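PDB 3D82: cupin 2, conserved barrel domain protein from Shewanella frigidimarina NCIMB 400, which is of unknown function but binds nickel in this crystal and belongs to the metal-binding cupin barrel proteins. Local coordinates for residues D[52-55]-D[60-63]. Residues are numbered along the deposited sequence; the frame is centred on the assembly and turned at random.
With NI (nickel (II) ion), chain L.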
ATOM      1  N   GLU D  52      -7.693  -1.851   9.803  1.00 53.36           N
ATOM      2  CA  GLU D  52      -6.381  -1.207   9.758  1.00 55.93           C
ATOM      3  C   GLU D  52      -5.431  -2.117   8.979  1.00 54.67           C
ATOM      4  O   GLU D  52      -5.336  -3.310   9.278  1.00 54.40           O
ATOM      5  CB  GLU D  52      -5.855  -0.986  11.180  1.00 55.72           C
ATOM      6  CG  GLU D  52      -4.525  -0.250  11.259  1.00 60.47           C
ATOM      7  CD  GLU D  52      -4.065  -0.079  12.689  1.00 61.13           C
ATOM      8  OE1 GLU D  52      -3.856  -1.104  13.352  1.00 67.35           O
ATOM      9  OE2 GLU D  52      -3.892   1.066  13.168  1.00 68.06           O
ATOM     10  N   VAL D  53      -4.731  -1.545   8.004  1.00 54.13           N
ATOM     11  CA  VAL D  53      -3.791  -2.278   7.172  1.00 54.05           C
ATOM     12  C   VAL D  53      -2.351  -2.032   7.605  1.00 53.98           C
ATOM     13  O   VAL D  53      -1.980  -0.906   7.873  1.00 54.43           O
ATOM     14  CB  VAL D  53      -3.985  -1.925   5.670  1.00 54.60           C
ATOM     15  CG1 VAL D  53      -2.839  -2.514   4.784  1.00 51.02           C
ATOM     16  CG2 VAL D  53      -5.360  -2.442   5.192  1.00 54.61           C
ATOM     17  N   PHE D  54      -1.576  -3.114   7.696  1.00 53.05           N
ATOM     18  CA  PHE D  54      -0.139  -3.081   7.924  1.00 54.06           C
ATOM     19  C   PHE D  54       0.540  -3.667   6.689  1.00 53.17           C
ATOM     20  O   PHE D  54       0.161  -4.747   6.228  1.00 52.41           O
ATOM     21  CB  PHE D  54       0.274  -3.951   9.109  1.00 55.51           C
ATOM     22  CG  PHE D  54      -0.031  -3.354  10.430  1.00 56.37           C
ATOM     23  CD1 PHE D  54      -1.318  -3.428  10.944  1.00 59.01           C
ATOM     24  CD2 PHE D  54       0.976  -2.748  11.192  1.00 56.72           C
ATOM     25  CE1 PHE D  54      -1.608  -2.882  12.177  1.00 59.83           C
ATOM     26  CE2 PHE D  54       0.686  -2.191  12.427  1.00 55.56           C
ATOM     27  CZ  PHE D  54      -0.602  -2.259  12.927  1.00 57.10           C
ATOM     28  N   ILE D  55       1.524  -2.949   6.166  1.00 52.10           N
ATOM     29  CA  ILE D  55       2.357  -3.425   5.067  1.00 51.28           C
ATOM     30  C   ILE D  55       3.780  -3.297   5.598  1.00 51.74           C
ATOM     31  O   ILE D  55       4.177  -2.213   6.045  1.00 50.68           O
ATOM     32  CB  ILE D  55       2.189  -2.592   3.792  1.00 52.22           C
ATOM     33  CG1 ILE D  55       0.715  -2.567   3.337  1.00 52.38           C
ATOM     34  CG2 ILE D  55       3.080  -3.134   2.660  1.00 50.58           C
ATOM     35  CD1 ILE D  55       0.440  -1.708   2.091  1.00 52.48           C
ATOM     36  N   THR D  60      11.084  -7.580   9.883  1.00 52.79           N
ATOM     37  CA  THR D  60      10.089  -8.561  10.294  1.00 53.38           C
ATOM     38  C   THR D  60       9.231  -7.983  11.398  1.00 53.19           C
ATOM     39  O   THR D  60       9.756  -7.489  12.399  1.00 53.76           O
ATOM     40  CB  THR D  60      10.764  -9.846  10.801  1.00 53.43           C
ATOM     41  OG1 THR D  60      11.613 -10.356   9.773  1.00 52.65           O
ATOM     42  CG2 THR D  60       9.719 -10.914  11.173  1.00 53.10           C
ATOM     43  N   LEU D  61       7.921  -8.065  11.206  1.00 52.84           N
ATOM     44  CA  LEU D  61       6.934  -7.610  12.167  1.00 52.90           C
ATOM     45  C   LEU D  61       6.136  -8.806  12.670  1.00 53.67           C
ATOM     46  O   LEU D  61       5.804  -9.690  11.887  1.00 54.00           O
ATOM     47  CB  LEU D  61       5.959  -6.630  11.505  1.00 52.86           C
ATOM     48  CG  LEU D  61       4.912  -5.975  12.427  1.00 53.62           C
ATOM     49  CD1 LEU D  61       5.593  -4.981  13.389  1.00 52.30           C
ATOM     50  CD2 LEU D  61       3.831  -5.310  11.615  1.00 51.80           C
ATOM     51  N   GLN D  62       5.864  -8.826  13.975  1.00 54.09           N
ATOM     52  CA  GLN D  62       4.958  -9.785  14.594  1.00 54.33           C
ATOM     53  C   GLN D  62       3.755  -8.978  15.062  1.00 53.85           C
ATOM     54  O   GLN D  62       3.913  -7.818  15.433  1.00 53.69           O
ATOM     55  CB  GLN D  62       5.588 -10.448  15.798  1.00 54.76           C
ATOM     56  CG  GLN D  62       6.831 -11.232  15.488  1.00 60.30           C
ATOM     57  CD  GLN D  62       7.488 -11.739  16.745  1.00 66.71           C
ATOM     58  OE1 GLN D  62       8.326 -11.039  17.351  1.00 68.73           O
ATOM     59  NE2 GLN D  62       7.065 -12.927  17.196  1.00 67.03           N
ATOM     60  N   ILE D  63       2.554  -9.546  14.955  1.00 53.38           N
ATOM     61  CA  ILE D  63       1.352  -8.916  15.518  1.00 52.03           C
ATOM     62  C   ILE D  63       0.734  -9.971  16.420  1.00 51.46           C
ATOM     63  O   ILE D  63       0.381 -11.076  15.951  1.00 51.32           O
ATOM     64  CB  ILE D  63       0.325  -8.433  14.481  1.00 52.67           C
ATOM     65  CG1 ILE D  63       0.996  -7.530  13.428  1.00 54.89           C
ATOM     66  CG2 ILE D  63      -0.809  -7.668  15.203  1.00 50.63           C
ATOM     67  CD1 ILE D  63       0.050  -6.963  12.389  1.00 52.04           C
TER
HETATM   68 NI    NI L 500      -3.548  -0.661  15.716  1.00 62.30          NI
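F54 is the hub of this contact: its ring receives the ends of both I63 and L61 from the facing strand. The CD1 methyl of I63 stands over one face, 4.2 Å from the ring centroid and 18° off the ring normal, a CH-pi contact displaced toward the CG-CD1 rim. CG1 lies anti to the carbonyl carbon of I63 (chi1 -52°) and the chain runs on extended (chi2 -178°), which together carry CD1 over the ring. L61 meets the same ring through one branch, its CD2 lying 3.9 Å from F54 CD2, and the two side chains cross nearly at right angles. With the CA atoms of F54 and L61 9.4 Å apart, the strands face each other across the barrel interior. E52 also points inward, its OE1 2.4 Å from nickel; H45, H47 and H86 complete the protein ligands, a set characteristic of cupin metal sites. F54 CZ is 4.4 Å from nickel and I63 packs on the ligand H86, so the apolar cluster borders the metal site. Strand 52-56 runs between 93-101 and 76-80 in one sheet, 60-65 between 69-73 and 86-90 in the other, and F54 also packs on I80, I96 and P88.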